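Local atomic coordinates of protection of telomeres protein 1 (Schizosaccharomyces pombe, PDB entry 4HIM), a protein that binds single-stranded telomeric DNA of consensus GGTTAC, protects the 3' overhang of the chromosome end and regulates telomerase and telomere length. Residues H14-F19 / N93-I98. The protein carries 1 engineered substitution. Sequence-based numbering, arbitrary orientation.
With nucleotides of chain B.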
loop_
_atom_site.group_PDB
_atom_site.type_symbol
_atom_site.label_atom_id
_atom_site.label_comp_id
_atom_site.label_asym_id
_atom_site.label_seq_id
_atom_site.Cartn_x
_atom_site.Cartn_y
_atom_site.Cartn_z
ATOM N N HIS A 14 5.908 -12.613 4.619
ATOM C CA HIS A 14 6.679 -12.926 5.819
ATOM C C HIS A 14 8.111 -12.418 5.716
ATOM O O HIS A 14 9.046 -13.057 6.188
ATOM C CB HIS A 14 6.648 -14.426 6.098
ATOM C CG HIS A 14 5.269 -15.005 6.098
ATOM N ND1 HIS A 14 4.926 -16.115 5.358
ATOM C CD2 HIS A 14 4.141 -14.618 6.739
ATOM C CE1 HIS A 14 3.650 -16.392 5.549
ATOM N NE2 HIS A 14 3.149 -15.498 6.380
ATOM N N GLN A 15 8.221 -11.200 5.205
ATOM C CA GLN A 15 9.419 -10.408 5.300
ATOM C C GLN A 15 9.059 -8.994 5.736
ATOM O O GLN A 15 7.893 -8.662 5.894
ATOM C CB GLN A 15 10.118 -10.355 3.953
ATOM C CG GLN A 15 9.314 -9.668 2.892
ATOM C CD GLN A 15 10.033 -9.632 1.568
ATOM O OE1 GLN A 15 10.950 -10.414 1.332
ATOM N NE2 GLN A 15 9.630 -8.728 0.701
ATOM N N ARG A 16 10.099 -8.192 5.903
ATOM C CA ARG A 16 9.980 -6.769 6.070
ATOM C C ARG A 16 10.474 -6.121 4.791
ATOM O O ARG A 16 11.404 -6.598 4.166
ATOM C CB ARG A 16 10.809 -6.295 7.262
ATOM C CG ARG A 16 9.966 -5.876 8.429
ATOM C CD ARG A 16 10.734 -5.790 9.729
ATOM N NE ARG A 16 9.915 -6.260 10.829
ATOM C CZ ARG A 16 8.848 -5.623 11.289
ATOM N NH1 ARG A 16 8.477 -4.472 10.763
ATOM N NH2 ARG A 16 8.162 -6.135 12.287
ATOM N N CYS A 17 9.842 -5.033 4.397
ATOM C CA CYS A 17 10.214 -4.360 3.183
ATOM C C CYS A 17 9.882 -2.884 3.219
ATOM O O CYS A 17 9.236 -2.397 4.130
ATOM C CB CYS A 17 9.507 -4.991 2.003
ATOM S SG CYS A 17 7.739 -4.888 2.137
ATOM N N SER A 18 10.340 -2.192 2.193
ATOM C CA SER A 18 10.104 -0.767 2.060
ATOM C C SER A 18 9.808 -0.435 0.602
ATOM O O SER A 18 10.407 -1.014 -0.300
ATOM C CB SER A 18 11.322 0.014 2.550
ATOM O OG SER A 18 11.738 -0.438 3.825
ATOM N N PHE A 19 8.880 0.487 0.373
ATOM C CA PHE A 19 8.467 0.822 -0.986
ATOM C C PHE A 19 7.844 2.212 -1.088
ATOM O O PHE A 19 7.303 2.729 -0.117
ATOM C CB PHE A 19 7.509 -0.236 -1.544
ATOM C CG PHE A 19 6.330 -0.527 -0.655
ATOM C CD1 PHE A 19 5.200 0.270 -0.695
ATOM C CD2 PHE A 19 6.346 -1.608 0.208
ATOM C CE1 PHE A 19 4.118 -0.002 0.114
ATOM C CE2 PHE A 19 5.267 -1.881 1.017
ATOM C CZ PHE A 19 4.152 -1.076 0.969
ATOM N N ASN A 93 10.073 -0.599 6.259
ATOM C CA ASN A 93 10.297 -1.628 7.258
ATOM C C ASN A 93 8.992 -2.260 7.719
ATOM O O ASN A 93 8.870 -2.703 8.856
ATOM C CB ASN A 93 11.080 -1.061 8.442
ATOM C CG ASN A 93 12.492 -0.673 8.065
ATOM O OD1 ASN A 93 13.104 -1.296 7.202
ATOM N ND2 ASN A 93 13.015 0.360 8.708
ATOM N N VAL A 94 8.018 -2.357 6.822
ATOM C CA VAL A 94 6.722 -2.976 7.140
ATOM C C VAL A 94 6.712 -4.503 6.902
ATOM O O VAL A 94 7.489 -4.969 6.111
ATOM C CB VAL A 94 5.601 -2.303 6.332
ATOM C CG1 VAL A 94 5.657 -0.801 6.499
ATOM C CG2 VAL A 94 5.720 -2.645 4.888
ATOM N N ARG A 95 5.811 -5.193 7.579
ATOM C CA ARG A 95 5.727 -6.631 7.503
ATOM C C ARG A 95 4.760 -7.028 6.418
ATOM O O ARG A 95 3.746 -6.380 6.213
ATOM C CB ARG A 95 5.224 -7.214 8.822
ATOM C CG ARG A 95 6.288 -7.495 9.845
ATOM C CD ARG A 95 7.350 -8.443 9.305
ATOM N NE ARG A 95 6.948 -9.843 9.329
ATOM C CZ ARG A 95 7.814 -10.848 9.310
ATOM N NH1 ARG A 95 9.105 -10.581 9.277
ATOM N NH2 ARG A 95 7.395 -12.101 9.326
ATOM N N THR A 96 5.070 -8.124 5.749
ATOM C CA THR A 96 4.147 -8.706 4.813
ATOM C C THR A 96 3.653 -10.008 5.403
ATOM O O THR A 96 4.338 -10.661 6.175
ATOM C CB THR A 96 4.794 -9.000 3.453
ATOM O OG1 THR A 96 5.787 -10.007 3.619
ATOM C CG2 THR A 96 5.418 -7.766 2.853
ATOM N N LYS A 97 2.440 -10.368 5.034
ATOM C CA LYS A 97 1.923 -11.688 5.334
ATOM C C LYS A 97 0.949 -12.129 4.257
ATOM O O LYS A 97 0.713 -11.415 3.290
ATOM C CB LYS A 97 1.233 -11.694 6.694
ATOM C CG LYS A 97 -0.044 -10.883 6.738
ATOM C CD LYS A 97 -0.602 -10.812 8.144
ATOM C CE LYS A 97 -1.906 -11.568 8.252
ATOM N NZ LYS A 97 -2.119 -12.104 9.614
ATOM N N ILE A 98 0.391 -13.316 4.443
ATOM C CA ILE A 98 -0.655 -13.833 3.580
ATOM C C ILE A 98 -1.953 -13.913 4.371
ATOM O O ILE A 98 -1.948 -14.312 5.533
ATOM C CB ILE A 98 -0.284 -15.238 3.075
ATOM C CG1 ILE A 98 0.939 -15.167 2.169
ATOM C CG2 ILE A 98 -1.438 -15.871 2.345
ATOM C CD1 ILE A 98 0.645 -14.632 0.812
ATOM P P DG B 2 -9.614 -8.746 16.044
ATOM O OP1 DG B 2 -9.233 -7.723 17.038
ATOM O OP2 DG B 2 -10.917 -9.426 16.158
ATOM O "O5'" DG B 2 -9.549 -8.115 14.582
ATOM C "C5'" DG B 2 -9.852 -6.741 14.396
ATOM C "C4'" DG B 2 -10.442 -6.500 13.022
ATOM O "O4'" DG B 2 -9.385 -6.429 12.033
ATOM C "C3'" DG B 2 -11.376 -7.606 12.560
ATOM O "O3'" DG B 2 -12.386 -7.061 11.737
ATOM C "C2'" DG B 2 -10.449 -8.528 11.775
ATOM C "C1'" DG B 2 -9.442 -7.551 11.176
ATOM N N9 DG B 2 -8.106 -8.121 11.064
ATOM C C8 DG B 2 -7.344 -8.623 12.087
ATOM N N7 DG B 2 -6.190 -9.072 11.696
ATOM C C5 DG B 2 -6.184 -8.858 10.330
ATOM C C6 DG B 2 -5.187 -9.147 9.374
ATOM O O6 DG B 2 -4.082 -9.662 9.557
ATOM N N1 DG B 2 -5.582 -8.772 8.098
ATOM C C2 DG B 2 -6.786 -8.190 7.786
ATOM N N2 DG B 2 -6.984 -7.898 6.495
ATOM N N3 DG B 2 -7.727 -7.911 8.676
ATOM C C4 DG B 2 -7.358 -8.273 9.923
HETATM O O HOH W 1 13.643 -2.428 3.938
#
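In the curled sheet of this OB-clan DNA-binding domain, strand 16-28 begins against strand 94-98, Cys-17 and Val-94 forming an antiparallel hydrogen-bonded pair. Cys-17 N reaches Val-94 O at 2.9 Å, and Val-94 N returns a bond to Cys-17 O. Asn-93 faces Cys-17 as well, a G1 beta bulge at the corner after strand 88-92; its positive phi (68°) suits asparagine. Asn-93 N donates to Ser-18 OG over 3.0 Å, and the Asn-93 amide is tied to Asn-117.

Arg-16 and Arg-95 make the neighbouring non-hydrogen-bonded pair. Their side chains cross at nearly a right angle, with Arg-95 CG 3.4 Å from Arg-16 NH2 over one face of the Arg-16 guanidinium, toward its rim; aliphatic carbon meets the flat group while the charged atoms, though near, do not touch. Arg-16 NH1 lies 2.6 Å from Asn-93 O, a bond of doubtful length, and Tyr-116 adds a cation-pi contact. Substituting an alanine here removes the guanidinium and would probably uncover Arg-95 CG and leave Tyr-116 and Asn-93 O without their cationic partner.

Thr-96 fastens the residues leading into strand 16-28. Its chi1 of 65° turns OG1 toward the backbone of residues 14-15, where it accepts an almost straight bond from Gln-15 N (177°); OG1 donates to Thr-12 O, so the buried hydroxyl both gives and accepts, while Thr-96 N donates to Gln-15 O. Thr-96 CG2 turns inward to Cys-17 SG at 3.8 Å, and Val-94 CG2 meets Phe-19 CE2 at 4.0 Å, small groups and one aromatic ring suited to the buried side. Lys-97 NZ bonds weakly to O6 of DG2 of chain B (3.1 Å). A strand bent at a bulge to pair with the first long strand is consistent with the curled OB barrel.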